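Local structure of beta-galactosidase (Bacillus circulans subsp. alkalophilus, 3TTY) at residues W47-R52 and F59-D64; D64-L69 and E134-H139. The protein hydrolyses beta-galactosides to release galactose, acting as a trimeric glycoside hydrolase built around a TIM barrel. One frame throughout, in Å; residues are numbered along the deposited sequence.

Contact 1 (W47-R52 and F59-D64); sequences WAKIQR and FTWLDD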
loop_
_atom_site.group_PDB
_atom_site.type_symbol
_atom_site.label_atom_id
_atom_site.label_comp_id
_atom_site.label_asym_id
_atom_site.label_seq_id
_atom_site.Cartn_x
_atom_site.Cartn_y
_atom_site.Cartn_z
ATOM N N TRP A 47 8.485 21.892 -27.345
ATOM C CA TRP A 47 9.814 22.402 -27.128
ATOM C C TRP A 47 10.782 21.685 -28.078
ATOM O O TRP A 47 11.528 22.329 -28.805
ATOM C CB TRP A 47 10.213 22.238 -25.664
ATOM C CG TRP A 47 11.422 23.014 -25.279
ATOM C CD1 TRP A 47 12.388 23.514 -26.113
ATOM C CD2 TRP A 47 11.799 23.396 -23.952
ATOM N NE1 TRP A 47 13.353 24.171 -25.374
ATOM C CE2 TRP A 47 13.010 24.112 -24.048
ATOM C CE3 TRP A 47 11.242 23.180 -22.691
ATOM C CZ2 TRP A 47 13.651 24.641 -22.928
ATOM C CZ3 TRP A 47 11.885 23.695 -21.582
ATOM C CH2 TRP A 47 13.074 24.417 -21.710
ATOM N N ALA A 48 10.733 20.361 -28.108
ATOM C CA ALA A 48 11.653 19.603 -28.950
ATOM C C ALA A 48 11.412 19.819 -30.449
ATOM O O ALA A 48 12.352 19.793 -31.240
ATOM C CB ALA A 48 11.624 18.112 -28.602
ATOM N N LYS A 49 10.168 20.044 -30.848
ATOM C CA LYS A 49 9.914 20.331 -32.261
ATOM C C LYS A 49 10.576 21.645 -32.670
ATOM O O LYS A 49 11.109 21.788 -33.771
ATOM C CB LYS A 49 8.416 20.383 -32.559
ATOM C CG LYS A 49 8.105 20.470 -34.060
ATOM C CD LYS A 49 6.618 20.397 -34.316
ATOM C CE LYS A 49 6.311 20.381 -35.819
ATOM N NZ LYS A 49 7.123 19.401 -36.584
ATOM N N ILE A 50 10.552 22.607 -31.763
ATOM C CA ILE A 50 11.150 23.898 -32.032
ATOM C C ILE A 50 12.660 23.818 -31.942
ATOM O O ILE A 50 13.375 24.264 -32.842
ATOM C CB ILE A 50 10.657 24.948 -31.030
ATOM C CG1 ILE A 50 9.157 25.195 -31.232
ATOM C CG2 ILE A 50 11.478 26.218 -31.168
ATOM C CD1 ILE A 50 8.491 25.913 -30.075
ATOM N N GLN A 51 13.157 23.246 -30.854
ATOM C CA GLN A 51 14.593 23.299 -30.608
ATOM C C GLN A 51 15.245 21.918 -30.503
ATOM O O GLN A 51 15.050 21.203 -29.521
ATOM C CB GLN A 51 14.867 24.131 -29.359
ATOM C CG GLN A 51 16.349 24.443 -29.108
ATOM C CD GLN A 51 16.589 24.978 -27.700
ATOM O OE1 GLN A 51 15.648 25.307 -26.978
ATOM N NE2 GLN A 51 17.851 25.045 -27.300
ATOM N N ARG A 52 16.042 21.560 -31.505
ATOM C CA ARG A 52 16.608 20.212 -31.587
ATOM C C ARG A 52 18.008 20.082 -30.966
ATOM O O ARG A 52 18.536 18.977 -30.839
ATOM C CB ARG A 52 16.658 19.763 -33.045
ATOM C CG ARG A 52 17.502 20.667 -33.920
ATOM C CD ARG A 52 18.278 19.852 -34.945
ATOM N NE ARG A 52 17.399 19.201 -35.913
ATOM C CZ ARG A 52 17.582 17.972 -36.408
ATOM N NH1 ARG A 52 18.622 17.228 -36.018
ATOM N NH2 ARG A 52 16.714 17.486 -37.298
ATOM N N PHE A 59 10.693 27.691 -36.203
ATOM C CA PHE A 59 9.363 28.203 -35.909
ATOM C C PHE A 59 8.462 28.177 -37.143
ATOM O O PHE A 59 7.291 28.563 -37.067
ATOM C CB PHE A 59 9.443 29.641 -35.383
ATOM C CG PHE A 59 10.121 29.781 -34.042
ATOM C CD1 PHE A 59 9.421 29.546 -32.863
ATOM C CD2 PHE A 59 11.440 30.204 -33.956
ATOM C CE1 PHE A 59 10.032 29.706 -31.625
ATOM C CE2 PHE A 59 12.058 30.370 -32.724
ATOM C CZ PHE A 59 11.350 30.121 -31.554
ATOM N N THR A 60 8.998 27.732 -38.282
ATOM C CA THR A 60 8.233 27.778 -39.531
ATOM C C THR A 60 6.922 26.998 -39.440
ATOM O O THR A 60 5.899 27.448 -39.950
ATOM C CB THR A 60 9.068 27.335 -40.757
ATOM O OG1 THR A 60 9.416 25.948 -40.641
ATOM C CG2 THR A 60 10.337 28.180 -40.861
ATOM N N TRP A 61 6.953 25.854 -38.758
ATOM C CA TRP A 61 5.767 25.020 -38.572
ATOM C C TRP A 61 4.711 25.795 -37.792
ATOM O O TRP A 61 3.515 25.739 -38.091
ATOM C CB TRP A 61 6.127 23.727 -37.812
ATOM C CG TRP A 61 6.555 23.984 -36.392
ATOM C CD1 TRP A 61 7.796 24.350 -35.965
ATOM C CD2 TRP A 61 5.727 23.938 -35.222
ATOM N NE1 TRP A 61 7.796 24.528 -34.601
ATOM C CE2 TRP A 61 6.537 24.283 -34.122
ATOM C CE3 TRP A 61 4.378 23.636 -34.999
ATOM C CZ2 TRP A 61 6.048 24.324 -32.815
ATOM C CZ3 TRP A 61 3.895 23.673 -33.700
ATOM C CH2 TRP A 61 4.727 24.019 -32.626
ATOM N N LEU A 62 5.167 26.519 -36.783
ATOM C CA LEU A 62 4.275 27.279 -35.920
ATOM C C LEU A 62 3.712 28.515 -36.636
ATOM O O LEU A 62 2.541 28.848 -36.471
ATOM C CB LEU A 62 5.011 27.688 -34.642
ATOM C CG LEU A 62 4.195 28.485 -33.638
ATOM C CD1 LEU A 62 2.998 27.669 -33.237
ATOM C CD2 LEU A 62 5.058 28.855 -32.444
ATOM N N ASP A 63 4.547 29.191 -37.427
ATOM C CA ASP A 63 4.064 30.283 -38.285
ATOM C C ASP A 63 2.802 29.857 -39.037
ATOM O O ASP A 63 1.820 30.586 -39.078
ATOM C CB ASP A 63 5.121 30.699 -39.319
ATOM C CG ASP A 63 6.330 31.364 -38.700
ATOM O OD1 ASP A 63 6.329 31.621 -37.483
ATOM O OD2 ASP A 63 7.291 31.634 -39.450
ATOM N N ASP A 64 2.849 28.670 -39.635
ATOM C CA ASP A 64 1.757 28.186 -40.468
ATOM C C ASP A 64 0.495 27.927 -39.688
ATOM O O ASP A 64 -0.605 28.263 -40.139
ATOM C CB ASP A 64 2.159 26.917 -41.196
ATOM C CG ASP A 64 2.764 27.204 -42.540
ATOM O OD1 ASP A 64 3.310 28.325 -42.723
ATOM O OD2 ASP A 64 2.678 26.314 -43.415
#

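Contact 2 (D64-L69 and E134-H139); sequences DIIERL and ERYKDH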
loop_
_atom_site.group_PDB
_atom_site.type_symbol
_atom_site.label_atom_id
_atom_site.label_comp_id
_atom_site.label_asym_id
_atom_site.label_seq_id
_atom_site.Cartn_x
_atom_site.Cartn_y
_atom_site.Cartn_z
ATOM N N ASP A 64 2.849 28.670 -39.635
ATOM C CA ASP A 64 1.757 28.186 -40.468
ATOM C C ASP A 64 0.495 27.927 -39.688
ATOM O O ASP A 64 -0.605 28.263 -40.139
ATOM C CB ASP A 64 2.159 26.917 -41.196
ATOM C CG ASP A 64 2.764 27.204 -42.540
ATOM O OD1 ASP A 64 3.310 28.325 -42.723
ATOM O OD2 ASP A 64 2.678 26.314 -43.415
ATOM N N ILE A 65 0.655 27.316 -38.519
ATOM C CA ILE A 65 -0.471 27.080 -37.641
ATOM C C ILE A 65 -1.146 28.396 -37.258
ATOM O O ILE A 65 -2.368 28.519 -37.317
ATOM C CB ILE A 65 -0.028 26.305 -36.398
ATOM C CG1 ILE A 65 0.196 24.844 -36.779
ATOM C CG2 ILE A 65 -1.068 26.421 -35.296
ATOM C CD1 ILE A 65 1.155 24.127 -35.854
ATOM N N ILE A 66 -0.345 29.375 -36.872
ATOM C CA ILE A 66 -0.872 30.660 -36.430
ATOM C C ILE A 66 -1.554 31.408 -37.585
ATOM O O ILE A 66 -2.623 32.001 -37.416
ATOM C CB ILE A 66 0.237 31.523 -35.799
ATOM C CG1 ILE A 66 0.634 30.940 -34.445
ATOM C CG2 ILE A 66 -0.233 32.947 -35.619
ATOM C CD1 ILE A 66 1.880 31.552 -33.870
ATOM N N GLU A 67 -0.936 31.356 -38.761
ATOM C CA GLU A 67 -1.495 31.996 -39.941
ATOM C C GLU A 67 -2.840 31.376 -40.287
ATOM O O GLU A 67 -3.822 32.083 -40.484
ATOM C CB GLU A 67 -0.513 31.904 -41.115
ATOM C CG GLU A 67 -0.903 32.719 -42.343
ATOM C CD GLU A 67 -1.150 34.189 -42.029
ATOM O OE1 GLU A 67 -0.611 34.693 -41.010
ATOM O OE2 GLU A 67 -1.892 34.838 -42.803
ATOM N N ARG A 68 -2.893 30.049 -40.325
ATOM C CA ARG A 68 -4.127 29.362 -40.682
ATOM C C ARG A 68 -5.301 29.737 -39.783
ATOM O O ARG A 68 -6.409 29.981 -40.263
ATOM C CB ARG A 68 -3.945 27.844 -40.682
ATOM C CG ARG A 68 -5.211 27.103 -41.162
ATOM C CD ARG A 68 -5.533 27.491 -42.610
ATOM N NE ARG A 68 -6.812 26.966 -43.095
ATOM C CZ ARG A 68 -7.987 27.576 -42.944
ATOM N NH1 ARG A 68 -8.073 28.741 -42.305
ATOM N NH2 ARG A 68 -9.083 27.015 -43.434
ATOM N N LEU A 69 -5.053 29.758 -38.477
ATOM C CA LEU A 69 -6.057 30.147 -37.498
ATOM C C LEU A 69 -6.452 31.615 -37.645
ATOM O O LEU A 69 -7.622 31.982 -37.495
ATOM C CB LEU A 69 -5.526 29.905 -36.084
ATOM C CG LEU A 69 -5.372 28.441 -35.655
ATOM C CD1 LEU A 69 -4.420 28.350 -34.470
ATOM C CD2 LEU A 69 -6.723 27.846 -35.306
ATOM N N GLU A 134 9.490 37.722 -29.273
ATOM C CA GLU A 134 10.124 38.547 -30.285
ATOM C C GLU A 134 9.558 38.244 -31.674
ATOM O O GLU A 134 9.201 39.156 -32.426
ATOM C CB GLU A 134 11.640 38.356 -30.271
ATOM C CG GLU A 134 12.357 38.967 -31.484
ATOM C CD GLU A 134 13.866 38.739 -31.451
ATOM O OE1 GLU A 134 14.616 39.724 -31.631
ATOM O OE2 GLU A 134 14.301 37.577 -31.249
ATOM N N ARG A 135 9.475 36.965 -32.018
ATOM C CA ARG A 135 9.022 36.591 -33.357
ATOM C C ARG A 135 7.588 37.050 -33.610
ATOM O O ARG A 135 7.254 37.481 -34.714
ATOM C CB ARG A 135 9.132 35.082 -33.587
ATOM C CG ARG A 135 8.824 34.651 -35.016
ATOM C CD ARG A 135 9.002 33.154 -35.189
ATOM N NE ARG A 135 8.915 32.735 -36.585
ATOM C CZ ARG A 135 9.955 32.700 -37.409
ATOM N NH1 ARG A 135 11.153 33.073 -36.977
ATOM N NH2 ARG A 135 9.804 32.297 -38.662
ATOM N N TYR A 136 6.741 36.959 -32.592
ATOM C CA TYR A 136 5.323 37.256 -32.786
ATOM C C TYR A 136 4.890 38.554 -32.123
ATOM O O TYR A 136 3.705 38.749 -31.874
ATOM C CB TYR A 136 4.458 36.086 -32.292
ATOM C CG TYR A 136 4.805 34.774 -32.962
ATOM C CD1 TYR A 136 4.698 34.632 -34.337
ATOM C CD2 TYR A 136 5.248 33.682 -32.228
ATOM C CE1 TYR A 136 5.020 33.445 -34.970
ATOM C CE2 TYR A 136 5.578 32.477 -32.860
ATOM C CZ TYR A 136 5.458 32.369 -34.223
ATOM O OH TYR A 136 5.774 31.194 -34.867
ATOM N N LYS A 137 5.849 39.435 -31.842
ATOM C CA LYS A 137 5.591 40.657 -31.073
ATOM C C LYS A 137 4.555 41.567 -31.718
ATOM O O LYS A 137 3.927 42.378 -31.043
ATOM C CB LYS A 137 6.883 41.450 -30.854
ATOM C CG LYS A 137 7.506 41.990 -32.135
ATOM C CD LYS A 137 8.784 42.748 -31.838
ATOM C CE LYS A 137 9.481 43.201 -33.114
ATOM N NZ LYS A 137 8.836 44.409 -33.720
ATOM N N ASP A 138 4.375 41.433 -33.023
ATOM C CA ASP A 138 3.442 42.296 -33.731
ATOM C C ASP A 138 2.232 41.548 -34.233
ATOM O O ASP A 138 1.442 42.089 -35.008
ATOM C CB ASP A 138 4.145 42.996 -34.897
ATOM C CG ASP A 138 5.201 43.975 -34.423
ATOM O OD1 ASP A 138 6.286 44.025 -35.042
ATOM O OD2 ASP A 138 4.948 44.675 -33.415
ATOM N N HIS A 139 2.087 40.298 -33.808
ATOM C CA HIS A 139 0.959 39.517 -34.267
ATOM C C HIS A 139 -0.286 39.876 -33.473
ATOM O O HIS A 139 -0.277 39.819 -32.245
ATOM C CB HIS A 139 1.230 38.017 -34.222
ATOM C CG HIS A 139 0.376 37.238 -35.172
ATOM N ND1 HIS A 139 -0.990 37.125 -35.020
ATOM C CD2 HIS A 139 0.687 36.564 -36.305
ATOM C CE1 HIS A 139 -1.482 36.403 -36.011
ATOM N NE2 HIS A 139 -0.485 36.049 -36.804
#

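Contact 1 (W47-R52 and F59-D64)
In the loop that joins the second strand of the TIM barrel to its second helix, K49 and I50 of the short helix 47-50 lie against W61 and F59 at the start of helix 60-71. K49 covers one face of the W61 indole. Its CD stands over the six-membered ring, 3.9 Å from the centroid, while K49 CE comes to 3.7 Å from W61 CD2. The lysine chain runs straight until chi4 (49°), whose bend lifts NZ away from the ring; NZ still lies over the face, 5.0 Å from the five-membered-ring centroid of W61, a long cation-pi contact. The other face of the indole is taken by CB of its neighbour L62, so the ring is sandwiched between aliphatic groups. I50 meets the same indole at its edge: CG1 lies in the ring plane, 3.6 Å from W61 CZ2. Its other branch points to a different ring, with I50 CG2 over one face of F59, 3.8 Å from F59 CE1. W61 has its CG between the backbone N and the carbonyl carbon (chi1 66°), which turns the indole toward helix 47-50. With an alanine here, the lysine arm would probably be set free to turn and I50 CG1 would lose its neighbour, opening a gap between the two helices. Backbone hydrogen bonding between I50 and D58 pulls the loop ends together, and A48 is hydrogen-bonded to S188 and Y192 of a second subunit. The contact thus closes the neck of a beta-alpha loop at the C-terminal rim of a (beta/alpha)8 barrel, here beside a subunit interface.

Contact 2 (D64-L69 and E134-H139)
I66, midway along helix 60-71, inserts its two branches against two rings, Y136 and H139, where the chain leaves helix 119-135. The tight part of the contact is this apolar one. I66 CG1 stands anti to the carbonyl carbon (chi1 -71°) and chi2 is extended, which carries CD1 out over the phenol face, 3.7 Å from Y136 CZ and somewhat off the ring centre. CG of R135 lies over the opposite face, toward the rim. The other methyl, I66 CG2, sits over the imidazole at a close 3.3 Å from H139 NE2, a CH-pi contact 29° off the ring normal. Deeper in, I66 and Y136 reach L76 and L78 of strand 75-79, and the phenol hydroxyl is hydrogen-bonded to D63.

The outer side is looser. E67 leaves the helix for solvent, and its OE1 approaches the edge of the imidazole near the ring plane, yet remains 4.4 Å from H139 NE2, too far for a direct bond. On the other edge, ND1 is hydrogen-bonded to the backbone N of Q141, so in a neutral ring the proton would probably be on NE2, on the side of the glutamate. A type I turn from Y136 to H139, closed by H139 N to Y136 O at 3.0 Å, brings Y136 and H139 to the same side, where both rings meet I66. The contact sets the second barrel helix against the alpha-beta turn that leads from helix 119-135 into strand 142-146, part of the outer layer of the (beta/alpha)8 barrel.

How the contacts relate
From the N terminus, the chain leaves strand 39-42, forms helix 47-50, and contact 1 closes the short loop back onto the start of helix 60-71. Contact 2 opens on that same helix, at the shared D64, and closes a far longer excursion through strand 75-79 and helix 119-135. The two are therefore in series and neither crosses the other. They also meet directly: D63, in the range of contact 1, takes a salt bridge from R135, while F59 packs on R135. Together they tie a barrel loop, helix 60-71 and the end of helix 119-135 along one flank of the barrel.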